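Local coordinates for protein aldose 1-epimerase (Caenorhabditis elegans, PDB 1LUR) that probably interconverts the alpha and beta anomers of aldose sugars such as galactose, acting as a mutarotase, at residues G165-T170 and V319-G324; L188-D193 and T254-W259; D62-G67 and H172-L177; I17-G22 and D149-I154. One frame throughout, in Å; residues are numbered along the deposited sequence.

Contact 1 of 4, residues G165-T170 and V319-G324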
loop_
_atom_site.group_PDB
_atom_site.type_symbol
_atom_site.label_atom_id
_atom_site.label_comp_id
_atom_site.label_asym_id
_atom_site.label_seq_id
_atom_site.Cartn_x
_atom_site.Cartn_y
_atom_site.Cartn_z
ATOM N N GLY A 165 -16.166 5.655 13.584
ATOM C CA GLY A 165 -15.421 6.462 12.639
ATOM C C GLY A 165 -15.161 5.705 11.352
ATOM O O GLY A 165 -15.846 4.731 11.047
ATOM N N LEU A 166 -14.165 6.154 10.603
ATOM C CA LEU A 166 -13.814 5.515 9.342
ATOM C C LEU A 166 -12.386 4.981 9.411
ATOM O O LEU A 166 -11.527 5.582 10.048
ATOM C CB LEU A 166 -13.924 6.535 8.196
ATOM C CG LEU A 166 -15.278 7.210 7.934
ATOM C CD1 LEU A 166 -15.092 8.447 7.073
ATOM C CD2 LEU A 166 -16.224 6.220 7.253
ATOM N N LEU A 167 -12.142 3.835 8.782
ATOM C CA LEU A 167 -10.806 3.250 8.771
ATOM C C LEU A 167 -10.638 2.407 7.511
ATOM O O LEU A 167 -11.353 1.419 7.287
ATOM C CB LEU A 167 -10.531 2.393 10.015
ATOM C CG LEU A 167 -9.036 2.064 10.200
ATOM C CD1 LEU A 167 -8.299 3.291 10.718
ATOM C CD2 LEU A 167 -8.857 0.911 11.172
ATOM N N ALA A 168 -9.698 2.818 6.674
ATOM C CA ALA A 168 -9.418 2.113 5.429
ATOM C C ALA A 168 -7.921 2.252 5.236
ATOM O O ALA A 168 -7.431 3.300 4.808
ATOM C CB ALA A 168 -10.185 2.755 4.284
ATOM N N LEU A 169 -7.192 1.193 5.571
ATOM C CA LEU A 169 -5.744 1.213 5.448
ATOM C C LEU A 169 -5.190 0.546 4.202
ATOM O O LEU A 169 -5.922 -0.028 3.396
ATOM C CB LEU A 169 -5.128 0.502 6.658
ATOM C CG LEU A 169 -5.754 0.747 8.034
ATOM C CD1 LEU A 169 -5.159 -0.231 9.046
ATOM C CD2 LEU A 169 -5.505 2.189 8.461
ATOM N N THR A 170 -3.871 0.637 4.077
ATOM C CA THR A 170 -3.117 0.043 2.979
ATOM C C THR A 170 -1.636 0.123 3.307
ATOM O O THR A 170 -1.248 0.717 4.318
ATOM C CB THR A 170 -3.347 0.710 1.600
ATOM O OG1 THR A 170 -2.896 -0.197 0.578
ATOM C CG2 THR A 170 -2.550 2.014 1.458
ATOM N N VAL A 319 -16.642 1.872 4.848
ATOM C CA VAL A 319 -15.412 1.680 5.615
ATOM C C VAL A 319 -15.501 2.174 7.054
ATOM O O VAL A 319 -14.498 2.498 7.679
ATOM C CB VAL A 319 -14.170 2.326 4.928
ATOM C CG1 VAL A 319 -13.914 1.661 3.585
ATOM C CG2 VAL A 319 -14.369 3.835 4.752
ATOM N N SER A 320 -16.710 2.215 7.597
ATOM C CA SER A 320 -16.862 2.667 8.968
ATOM C C SER A 320 -16.338 1.574 9.894
ATOM O O SER A 320 -16.318 0.397 9.533
ATOM C CB SER A 320 -18.336 2.947 9.282
ATOM O OG SER A 320 -19.114 1.772 9.149
ATOM N N LEU A 321 -15.886 1.981 11.073
ATOM C CA LEU A 321 -15.362 1.072 12.088
ATOM C C LEU A 321 -16.112 1.521 13.337
ATOM O O LEU A 321 -15.914 2.641 13.813
ATOM C CB LEU A 321 -13.857 1.261 12.280
ATOM C CG LEU A 321 -13.250 0.437 13.419
ATOM C CD1 LEU A 321 -13.502 -1.058 13.165
ATOM C CD2 LEU A 321 -11.758 0.715 13.520
ATOM N N ARG A 322 -16.976 0.650 13.858
ATOM C CA ARG A 322 -17.763 0.976 15.042
ATOM C C ARG A 322 -17.434 0.116 16.262
ATOM O O ARG A 322 -16.978 -1.022 16.124
ATOM C CB ARG A 322 -19.244 0.856 14.684
ATOM C CG ARG A 322 -19.608 1.721 13.483
ATOM C CD ARG A 322 -21.017 1.482 12.967
ATOM N NE ARG A 322 -21.275 2.283 11.770
ATOM C CZ ARG A 322 -21.507 3.595 11.773
ATOM N NH1 ARG A 322 -21.533 4.271 12.914
ATOM N NH2 ARG A 322 -21.679 4.238 10.626
ATOM N N PRO A 323 -17.668 0.658 17.471
ATOM C CA PRO A 323 -17.409 -0.017 18.748
ATOM C C PRO A 323 -17.900 -1.455 18.750
ATOM O O PRO A 323 -19.016 -1.737 18.323
ATOM C CB PRO A 323 -18.159 0.853 19.755
ATOM C CG PRO A 323 -18.040 2.221 19.155
ATOM C CD PRO A 323 -18.339 1.952 17.697
ATOM N N GLY A 324 -17.060 -2.363 19.229
ATOM C CA GLY A 324 -17.449 -3.759 19.269
ATOM C C GLY A 324 -17.020 -4.549 18.050
ATOM O O GLY A 324 -16.868 -5.769 18.131
HETATM O O HOH W 1 -13.453 -0.105 8.354
#
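Gly165 and Leu321 face each other as an antiparallel hydrogen-bonded pair, Gly165 N giving to Leu321 O at 3.0 Å and Leu321 N to Gly165 O at 2.8 Å. A third backbone bond follows beyond the non-hydrogen-bonded pair Leu166–Ser320: Leu167 N meets Val319 O at 2.9 Å, almost straight and nearly along the C=O axis. The close packing lies around Val319, whose CB points toward segment 165-170. Its two methyls part there, CG2 meeting Leu166 CD2 and CG1 lying 3.9 Å from Ala168 CB. Leu167 and Leu321 make a second apolar patch. With CG anti to the backbone N in both (chi1 -165° and 175°), the two chains run side by side and point the same way, their CD2 methyls 3.7 Å apart. The side-chain packing thins out at Ser320, which is partly exposed; its CB comes no nearer than Gly165 O, while its hydroxyl bonds to Asp318. A water sits beside the backbones, 2.8 Å from Leu167 O and 3.1 Å from Ser320 O, and may link them. Outward from this two-stranded ribbon, strand 81-84 receives Leu166 on Leu82 and Phe84, and Arg322 forms a salt bridge with Asp85. Leu167 and Leu321 rest together on Ala159 of strand 152-160, and Thr170 leads on into strand 170-175 of the seven-stranded sheet.

Contact 2 of 4, residues L188-D193 and T254-W259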
loop_
_atom_site.group_PDB
_atom_site.type_symbol
_atom_site.label_atom_id
_atom_site.label_comp_id
_atom_site.label_asym_id
_atom_site.label_seq_id
_atom_site.Cartn_x
_atom_site.Cartn_y
_atom_site.Cartn_z
ATOM N N LEU A 188 2.898 -7.564 -15.679
ATOM C CA LEU A 188 1.879 -7.504 -14.646
ATOM C C LEU A 188 0.615 -8.190 -15.127
ATOM O O LEU A 188 0.186 -8.000 -16.267
ATOM C CB LEU A 188 1.576 -6.046 -14.284
ATOM C CG LEU A 188 0.622 -5.782 -13.114
ATOM C CD1 LEU A 188 1.197 -6.362 -11.823
ATOM C CD2 LEU A 188 0.411 -4.277 -12.971
ATOM N N GLU A 189 0.029 -9.002 -14.257
ATOM C CA GLU A 189 -1.192 -9.722 -14.580
ATOM C C GLU A 189 -2.133 -9.605 -13.390
ATOM O O GLU A 189 -1.765 -9.937 -12.261
ATOM C CB GLU A 189 -0.888 -11.194 -14.875
ATOM C CG GLU A 189 -2.120 -12.027 -15.171
ATOM C CD GLU A 189 -1.804 -13.247 -16.015
ATOM O OE1 GLU A 189 -1.444 -13.073 -17.200
ATOM O OE2 GLU A 189 -1.914 -14.377 -15.498
HETATM N N MSE A 190 -3.348 -9.130 -13.644
HETATM C CA MSE A 190 -4.334 -8.966 -12.584
HETATM C C MSE A 190 -5.722 -9.469 -12.918
HETATM O O MSE A 190 -6.192 -9.346 -14.049
HETATM C CB MSE A 190 -4.458 -7.491 -12.209
HETATM C CG MSE A 190 -3.759 -7.085 -10.936
HETATM SE SE MSE A 190 -4.569 -5.463 -10.246
HETATM C CE MSE A 190 -5.944 -6.258 -9.144
ATOM N N GLU A 191 -6.387 -10.025 -11.916
ATOM C CA GLU A 191 -7.731 -10.534 -12.100
ATOM C C GLU A 191 -8.641 -9.345 -11.786
ATOM O O GLU A 191 -9.285 -9.300 -10.737
ATOM C CB GLU A 191 -8.009 -11.678 -11.128
ATOM C CG GLU A 191 -7.002 -12.816 -11.193
ATOM C CD GLU A 191 -6.793 -13.326 -12.603
ATOM O OE1 GLU A 191 -7.802 -13.555 -13.305
ATOM O OE2 GLU A 191 -5.620 -13.505 -13.005
ATOM N N ALA A 192 -8.669 -8.372 -12.690
ATOM C CA ALA A 192 -9.496 -7.182 -12.507
ATOM C C ALA A 192 -10.269 -6.826 -13.774
ATOM O O ALA A 192 -9.675 -6.503 -14.796
ATOM C CB ALA A 192 -8.619 -6.011 -12.089
ATOM N N ASP A 193 -11.594 -6.877 -13.697
ATOM C CA ASP A 193 -12.435 -6.555 -14.851
ATOM C C ASP A 193 -12.827 -5.083 -14.890
ATOM O O ASP A 193 -13.193 -4.557 -15.945
ATOM C CB ASP A 193 -13.712 -7.392 -14.839
ATOM C CG ASP A 193 -13.441 -8.866 -15.005
ATOM O OD1 ASP A 193 -12.543 -9.213 -15.797
ATOM O OD2 ASP A 193 -14.133 -9.678 -14.353
ATOM N N THR A 254 -4.622 -16.241 -6.208
ATOM C CA THR A 254 -3.779 -15.108 -6.570
ATOM C C THR A 254 -4.579 -14.122 -7.414
ATOM O O THR A 254 -5.270 -14.518 -8.353
ATOM C CB THR A 254 -2.554 -15.568 -7.378
ATOM O OG1 THR A 254 -1.769 -16.462 -6.579
ATOM C CG2 THR A 254 -1.699 -14.374 -7.790
ATOM N N TYR A 255 -4.483 -12.838 -7.082
ATOM C CA TYR A 255 -5.205 -11.807 -7.821
ATOM C C TYR A 255 -4.262 -10.942 -8.633
ATOM O O TYR A 255 -4.678 -10.273 -9.579
ATOM C CB TYR A 255 -5.989 -10.918 -6.863
ATOM C CG TYR A 255 -7.008 -11.662 -6.051
ATOM C CD1 TYR A 255 -7.899 -12.549 -6.659
ATOM C CD2 TYR A 255 -7.099 -11.476 -4.673
ATOM C CE1 TYR A 255 -8.854 -13.232 -5.916
ATOM C CE2 TYR A 255 -8.050 -12.153 -3.922
ATOM C CZ TYR A 255 -8.924 -13.030 -4.550
ATOM O OH TYR A 255 -9.866 -13.707 -3.805
ATOM N N LEU A 256 -2.989 -10.957 -8.257
ATOM C CA LEU A 256 -1.984 -10.171 -8.950
ATOM C C LEU A 256 -0.633 -10.871 -8.987
ATOM O O LEU A 256 -0.200 -11.464 -7.998
ATOM C CB LEU A 256 -1.844 -8.802 -8.277
ATOM C CG LEU A 256 -0.708 -7.880 -8.730
ATOM C CD1 LEU A 256 -1.040 -6.444 -8.354
ATOM C CD2 LEU A 256 0.603 -8.304 -8.084
ATOM N N ARG A 257 0.022 -10.789 -10.141
ATOM C CA ARG A 257 1.333 -11.393 -10.357
ATOM C C ARG A 257 2.186 -10.310 -11.011
ATOM O O ARG A 257 1.821 -9.768 -12.054
ATOM C CB ARG A 257 1.206 -12.611 -11.277
ATOM C CG ARG A 257 0.133 -13.601 -10.821
ATOM C CD ARG A 257 -0.176 -14.644 -11.890
ATOM N NE ARG A 257 -1.384 -15.415 -11.586
ATOM C CZ ARG A 257 -2.613 -14.903 -11.543
ATOM N NH1 ARG A 257 -2.810 -13.612 -11.786
ATOM N NH2 ARG A 257 -3.650 -15.681 -11.256
ATOM N N PHE A 258 3.313 -9.994 -10.385
ATOM C CA PHE A 258 4.236 -8.973 -10.872
ATOM C C PHE A 258 5.610 -9.634 -10.969
ATOM O O PHE A 258 6.092 -10.216 -9.997
ATOM C CB PHE A 258 4.251 -7.815 -9.864
ATOM C CG PHE A 258 5.023 -6.602 -10.308
ATOM C CD1 PHE A 258 4.808 -6.035 -11.562
ATOM C CD2 PHE A 258 5.919 -5.984 -9.441
ATOM C CE1 PHE A 258 5.477 -4.868 -11.941
ATOM C CE2 PHE A 258 6.591 -4.819 -9.809
ATOM C CZ PHE A 258 6.367 -4.259 -11.064
ATOM N N TRP A 259 6.246 -9.558 -12.133
ATOM C CA TRP A 259 7.557 -10.179 -12.277
ATOM C C TRP A 259 8.474 -9.516 -13.295
ATOM O O TRP A 259 8.046 -8.681 -14.096
ATOM C CB TRP A 259 7.381 -11.662 -12.630
ATOM C CG TRP A 259 6.839 -11.909 -14.012
ATOM C CD1 TRP A 259 7.564 -12.075 -15.161
ATOM C CD2 TRP A 259 5.461 -12.003 -14.393
ATOM N NE1 TRP A 259 6.723 -12.269 -16.230
ATOM C CE2 TRP A 259 5.427 -12.229 -15.788
ATOM C CE3 TRP A 259 4.251 -11.916 -13.693
ATOM C CZ2 TRP A 259 4.227 -12.371 -16.495
ATOM C CZ3 TRP A 259 3.057 -12.058 -14.399
ATOM C CH2 TRP A 259 3.056 -12.284 -15.786
#
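Arg257 stands across from Glu189 on one face of an antiparallel strand pair, and its guanidinium is approached by two carboxylates in different ways. Glu189, its CG anti to the backbone N (chi1 178°), brings OE2 over one face of the guanidinium toward the rim, the planes 66° apart. At 3.9 Å from Arg257 NH1 this salt bridge is long and rests on charge alone, for no N-H aims at the oxygen. Thr254 CG2 lies over the opposite face. Glu191 bends at chi2 and sets its carboxylate at 82° to the same group, OE2 reaching Arg257 NH1 at 3.1 Å in a salt bridge whose hydrogen bond is weak and bent. Trp259 offers its ring edge to Glu189 CB. The other face of the sheet is apolar: Leu188 CD1 packs obliquely on Phe258 CD1 at 3.6 Å, and Met190, present as selenomethionine, lays CG 3.7 Å from Leu256 CB. Between the faces, Glu189 N bonds Arg257 O and Arg257 N bonds Glu189 O, each at 2.9 Å, and Glu191 N bonds Tyr255 O at a classic beta bulge that Tyr255 and Leu256 form opposite Ile269. A methionine in place of Arg257 would probably leave Glu189 and Glu191 without their shared countercharge. One cation thus probably offsets two acids on the partly exposed side, while the buried side, which packs on Leu278 of strand 275-279, is held by apolar contact.

Contact 3 of 4, residues D62-G67 and H172-L177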
loop_
_atom_site.group_PDB
_atom_site.type_symbol
_atom_site.label_atom_id
_atom_site.label_comp_id
_atom_site.label_asym_id
_atom_site.label_seq_id
_atom_site.Cartn_x
_atom_site.Cartn_y
_atom_site.Cartn_z
ATOM N N ASP A 62 10.542 11.659 4.266
ATOM C CA ASP A 62 9.907 11.284 3.005
ATOM C C ASP A 62 8.475 11.802 2.916
ATOM O O ASP A 62 7.779 11.893 3.926
ATOM C CB ASP A 62 9.912 9.761 2.839
ATOM C CG ASP A 62 9.103 9.302 1.640
ATOM O OD1 ASP A 62 9.224 9.919 0.560
ATOM O OD2 ASP A 62 8.353 8.311 1.770
ATOM N N ALA A 63 8.039 12.128 1.702
ATOM C CA ALA A 63 6.686 12.637 1.484
ATOM C C ALA A 63 5.934 11.802 0.456
ATOM O O ALA A 63 4.758 12.053 0.175
ATOM C CB ALA A 63 6.744 14.088 1.030
ATOM N N ALA A 64 6.613 10.805 -0.102
ATOM C CA ALA A 64 6.006 9.936 -1.099
ATOM C C ALA A 64 5.397 8.670 -0.490
ATOM O O ALA A 64 5.011 7.754 -1.220
ATOM C CB ALA A 64 7.041 9.564 -2.160
ATOM N N SER A 65 5.315 8.625 0.839
ATOM C CA SER A 65 4.751 7.476 1.558
ATOM C C SER A 65 5.399 6.143 1.182
ATOM O O SER A 65 4.729 5.108 1.132
ATOM C CB SER A 65 3.244 7.381 1.303
ATOM O OG SER A 65 2.566 8.527 1.781
ATOM N N ILE A 66 6.703 6.169 0.935
ATOM C CA ILE A 66 7.436 4.964 0.564
ATOM C C ILE A 66 7.408 3.861 1.632
ATOM O O ILE A 66 7.983 4.009 2.708
ATOM C CB ILE A 66 8.910 5.311 0.213
ATOM C CG1 ILE A 66 8.939 6.297 -0.961
ATOM C CG2 ILE A 66 9.678 4.045 -0.166
ATOM C CD1 ILE A 66 10.335 6.705 -1.388
ATOM N N GLY A 67 6.710 2.769 1.321
ATOM C CA GLY A 67 6.602 1.638 2.234
ATOM C C GLY A 67 5.802 1.800 3.515
ATOM O O GLY A 67 5.709 0.871 4.319
ATOM N N HIS A 172 1.984 1.166 1.553
ATOM C CA HIS A 172 2.484 1.916 0.411
ATOM C C HIS A 172 3.888 1.592 -0.096
ATOM O O HIS A 172 4.641 2.498 -0.460
ATOM C CB HIS A 172 2.387 3.412 0.730
ATOM C CG HIS A 172 2.099 4.268 -0.465
ATOM N ND1 HIS A 172 2.970 4.384 -1.530
ATOM C CD2 HIS A 172 1.028 5.039 -0.770
ATOM C CE1 HIS A 172 2.445 5.189 -2.439
ATOM N NE2 HIS A 172 1.268 5.601 -2.002
ATOM N N ALA A 173 4.246 0.314 -0.137
ATOM C CA ALA A 173 5.575 -0.061 -0.616
ATOM C C ALA A 173 5.659 0.067 -2.137
ATOM O O ALA A 173 4.738 -0.320 -2.852
ATOM C CB ALA A 173 5.898 -1.490 -0.197
ATOM N N TYR A 174 6.762 0.636 -2.616
ATOM C CA TYR A 174 7.002 0.823 -4.046
ATOM C C TYR A 174 7.864 -0.367 -4.464
ATOM O O TYR A 174 8.953 -0.559 -3.921
ATOM C CB TYR A 174 7.782 2.114 -4.310
ATOM C CG TYR A 174 7.006 3.408 -4.149
ATOM C CD1 TYR A 174 6.577 3.850 -2.894
ATOM C CD2 TYR A 174 6.758 4.226 -5.252
ATOM C CE1 TYR A 174 5.927 5.081 -2.748
ATOM C CE2 TYR A 174 6.110 5.451 -5.116
ATOM C CZ TYR A 174 5.698 5.875 -3.866
ATOM O OH TYR A 174 5.061 7.091 -3.748
ATOM N N TRP A 175 7.392 -1.149 -5.430
ATOM C CA TRP A 175 8.138 -2.316 -5.885
ATOM C C TRP A 175 8.911 -2.205 -7.197
ATOM O O TRP A 175 8.446 -1.621 -8.172
ATOM C CB TRP A 175 7.202 -3.522 -5.967
ATOM C CG TRP A 175 6.468 -3.799 -4.697
ATOM C CD1 TRP A 175 5.285 -3.245 -4.296
ATOM C CD2 TRP A 175 6.876 -4.681 -3.642
ATOM N NE1 TRP A 175 4.930 -3.728 -3.059
ATOM C CE2 TRP A 175 5.889 -4.610 -2.634
ATOM C CE3 TRP A 175 7.980 -5.522 -3.449
ATOM C CZ2 TRP A 175 5.972 -5.351 -1.449
ATOM C CZ3 TRP A 175 8.062 -6.259 -2.272
ATOM C CH2 TRP A 175 7.063 -6.166 -1.289
ATOM N N ASN A 176 10.102 -2.797 -7.187
ATOM C CA ASN A 176 11.022 -2.835 -8.320
ATOM C C ASN A 176 11.800 -4.116 -8.037
ATOM O O ASN A 176 12.583 -4.180 -7.091
ATOM C CB ASN A 176 11.962 -1.627 -8.310
ATOM C CG ASN A 176 12.944 -1.647 -9.464
ATOM O OD1 ASN A 176 13.724 -2.590 -9.612
ATOM N ND2 ASN A 176 12.908 -0.611 -10.293
ATOM N N LEU A 177 11.573 -5.135 -8.857
ATOM C CA LEU A 177 12.230 -6.426 -8.693
ATOM C C LEU A 177 13.620 -6.668 -9.286
ATOM O O LEU A 177 14.233 -7.691 -8.982
ATOM C CB LEU A 177 11.282 -7.517 -9.199
ATOM C CG LEU A 177 9.808 -7.334 -8.811
ATOM C CD1 LEU A 177 8.977 -8.485 -9.368
ATOM C CD2 LEU A 177 9.677 -7.265 -7.296
#
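Tyr174 reaches from its strand to the loop at 62-67, its CB pointing toward that loop and CG set anti to its own carbonyl carbon (chi1 -74°). Farther out, CD1 lies 3.7 Å from Ile66 CA, and CE1 meets Ile66 CG1 at the same distance, the two side chains crossing at about a right angle. CE1 and CZ also pass close to Ala64 O, which lies at the ring edge, in its plane. At the tip, the hydroxyl OH donates to Ala64 O over 2.6 Å, in the carbonyl plane and on a lone pair, with Ala64 CB beside it. The loop that receives the ring links helix 56-61 to strand 69-70, the edge strand paired with 170-175 in the seven-stranded sheet of this mutarotase beta-sandwich. Asp62 shapes the loop: OD1 takes Ala64 N in an Asx turn, and OD2 takes Ile66 N at 2.8 Å. Two residues before Tyr174, and directed at the same loop, His172 presents a ring face to Ser65 CB, a CH-pi contact 3.9 Å from the centroid, while its CB is pressed against Ser65 O at 2.9 Å. His101 meets the same imidazole at about 80°. Gly67, at a positive phi (69°) that favours glycine, gives its N to His172 O at 2.7 Å from well above the carbonyl plane, and its CA lies 3.5 Å from Ala173 CA.

Contact 4 of 4, residues I17-G22 and D149-I154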
loop_
_atom_site.group_PDB
_atom_site.type_symbol
_atom_site.label_atom_id
_atom_site.label_comp_id
_atom_site.label_asym_id
_atom_site.label_seq_id
_atom_site.Cartn_x
_atom_site.Cartn_y
_atom_site.Cartn_z
ATOM N N ILE A 17 13.426 -9.076 10.178
ATOM C CA ILE A 17 12.770 -10.365 10.352
ATOM C C ILE A 17 13.157 -11.170 9.125
ATOM O O ILE A 17 13.471 -10.596 8.078
ATOM C CB ILE A 17 11.231 -10.260 10.427
ATOM C CG1 ILE A 17 10.665 -9.685 9.131
ATOM C CG2 ILE A 17 10.832 -9.414 11.619
ATOM C CD1 ILE A 17 9.150 -9.719 9.076
ATOM N N ALA A 18 13.147 -12.491 9.237
ATOM C CA ALA A 18 13.517 -13.311 8.091
ATOM C C ALA A 18 13.175 -14.777 8.276
ATOM O O ALA A 18 12.975 -15.248 9.395
ATOM C CB ALA A 18 15.014 -13.160 7.822
ATOM N N ASN A 19 13.085 -15.499 7.169
ATOM C CA ASN A 19 12.773 -16.916 7.255
ATOM C C ASN A 19 14.097 -17.657 7.079
ATOM O O ASN A 19 15.163 -17.051 7.182
ATOM C CB ASN A 19 11.765 -17.338 6.182
ATOM C CG ASN A 19 12.276 -17.127 4.780
ATOM O OD1 ASN A 19 13.430 -16.743 4.569
ATOM N ND2 ASN A 19 11.417 -17.384 3.801
ATOM N N LYS A 20 14.036 -18.952 6.810
ATOM C CA LYS A 20 15.253 -19.737 6.638
ATOM C C LYS A 20 15.642 -20.001 5.186
ATOM O O LYS A 20 16.600 -20.734 4.929
ATOM C CB LYS A 20 15.101 -21.075 7.363
ATOM C CG LYS A 20 14.859 -20.974 8.857
ATOM C CD LYS A 20 16.111 -20.541 9.593
ATOM C CE LYS A 20 15.961 -20.767 11.089
ATOM N NZ LYS A 20 15.603 -22.190 11.367
ATOM N N GLN A 21 14.920 -19.404 4.240
ATOM C CA GLN A 21 15.220 -19.609 2.825
ATOM C C GLN A 21 15.785 -18.416 2.061
ATOM O O GLN A 21 15.852 -18.448 0.831
ATOM C CB GLN A 21 13.978 -20.118 2.086
ATOM C CG GLN A 21 13.578 -21.539 2.440
ATOM C CD GLN A 21 12.869 -21.626 3.768
ATOM O OE1 GLN A 21 11.719 -21.206 3.897
ATOM N NE2 GLN A 21 13.553 -22.162 4.772
ATOM N N GLY A 22 16.186 -17.367 2.767
ATOM C CA GLY A 22 16.734 -16.217 2.073
ATOM C C GLY A 22 15.796 -15.043 1.852
ATOM O O GLY A 22 16.019 -14.244 0.945
ATOM N N ASP A 149 8.103 -19.882 5.883
ATOM C CA ASP A 149 8.839 -20.856 5.077
ATOM C C ASP A 149 8.321 -21.014 3.655
ATOM O O ASP A 149 8.937 -21.694 2.839
ATOM C CB ASP A 149 8.840 -22.226 5.773
ATOM C CG ASP A 149 7.447 -22.682 6.170
ATOM O OD1 ASP A 149 6.549 -22.718 5.300
ATOM O OD2 ASP A 149 7.246 -23.007 7.359
ATOM N N ARG A 150 7.184 -20.393 3.361
ATOM C CA ARG A 150 6.601 -20.472 2.029
ATOM C C ARG A 150 7.055 -19.252 1.232
ATOM O O ARG A 150 6.526 -18.962 0.160
ATOM C CB ARG A 150 5.074 -20.500 2.130
ATOM C CG ARG A 150 4.522 -21.682 2.919
ATOM C CD ARG A 150 3.022 -21.535 3.142
ATOM N NE ARG A 150 2.302 -21.367 1.882
ATOM C CZ ARG A 150 1.016 -21.033 1.788
ATOM N NH1 ARG A 150 0.295 -20.826 2.885
ATOM N NH2 ARG A 150 0.452 -20.901 0.593
ATOM N N ASN A 151 8.052 -18.547 1.759
ATOM C CA ASN A 151 8.593 -17.349 1.117
ATOM C C ASN A 151 7.521 -16.292 0.940
ATOM O O ASN A 151 7.447 -15.618 -0.095
ATOM C CB ASN A 151 9.214 -17.670 -0.241
ATOM C CG ASN A 151 10.528 -18.397 -0.116
ATOM O OD1 ASN A 151 11.341 -18.080 0.751
ATOM N ND2 ASN A 151 10.756 -19.369 -0.993
ATOM N N GLN A 152 6.689 -16.150 1.962
ATOM C CA GLN A 152 5.618 -15.172 1.927
ATOM C C GLN A 152 5.797 -14.093 2.981
ATOM O O GLN A 152 6.341 -14.337 4.063
ATOM C CB GLN A 152 4.267 -15.837 2.185
ATOM C CG GLN A 152 3.927 -17.000 1.283
ATOM C CD GLN A 152 2.574 -17.579 1.616
ATOM O OE1 GLN A 152 2.268 -17.827 2.782
ATOM N NE2 GLN A 152 1.753 -17.800 0.593
ATOM N N LEU A 153 5.343 -12.895 2.645
ATOM C CA LEU A 153 5.411 -11.762 3.548
ATOM C C LEU A 153 3.925 -11.546 3.801
ATOM O O LEU A 153 3.156 -11.313 2.863
ATOM C CB LEU A 153 5.999 -10.518 2.879
ATOM C CG LEU A 153 5.779 -9.233 3.693
ATOM C CD1 LEU A 153 6.521 -9.319 5.028
ATOM C CD2 LEU A 153 6.265 -8.032 2.898
ATOM N N ILE A 154 3.512 -11.678 5.052
ATOM C CA ILE A 154 2.112 -11.491 5.395
ATOM C C ILE A 154 1.929 -10.196 6.172
ATOM O O ILE A 154 2.619 -9.956 7.171
ATOM C CB ILE A 154 1.588 -12.655 6.261
ATOM C CG1 ILE A 154 1.607 -13.956 5.453
ATOM C CG2 ILE A 154 0.181 -12.341 6.762
ATOM C CD1 ILE A 154 1.262 -15.184 6.265
#
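The amides of Asn19 and Asn151 meet with their planes 62° apart, and the touch is made at the edge of Asn19. Its ND2 gives a hydrogen bond of 3.1 Å to Asn151 OD1, which lies close to the Asn19 amide plane; seen from the acceptor, the donor is tilted 27° from the carbonyl plane. Asn19 CG sits between backbone N and carbonyl carbon (chi1 62°), which turns the amide across to the other loop. ND2 also serves Asn148 O, while OD1 is taken up by Leu23 N and, weakly, by Gln21 N. Two hairpin loops meet here: one links strands 15-18 and 24-28 at the edge of the four-stranded sheet, the other joins 138-147 to 152-160 in the nine-stranded sheet. Asn151 OD1 also lies 3.6 Å from Gln21 CB. With a leucine in place of Asn151, Asn19 ND2 would probably keep Asn148 O but lose its acceptor on this side chain, leaving the two turns less firmly tied. The Gln21 amide, on the exposed side, is modelled with OE1 3.0 Å from Asp149 O, two acceptors together, so the orientation of this amide is doubtful.

Along the chain contact 4 closes before contact 1 opens, contact 2 is nested inside the loop that contact 1 closes, and contact 3 alternates with both 1 and 4. Contacts 2 and 4 reach the same nine-stranded sheet, their centres about 22 Å apart, and contact 3 lies nearest the middle of the molecule, its centre about 8 Å from the centre of the chain. Contacts 2 and 3 touch, Leu177 CD1 lying 3.4 Å from Phe258 O. Contact 1 adjoins contact 3 in sequence, where strand 165-166 leads into strand 170-175, although their centres are about 24 Å apart. Each contact thus joins segments far apart in sequence, from the buried centre (contact 3) to surface turns (contact 4).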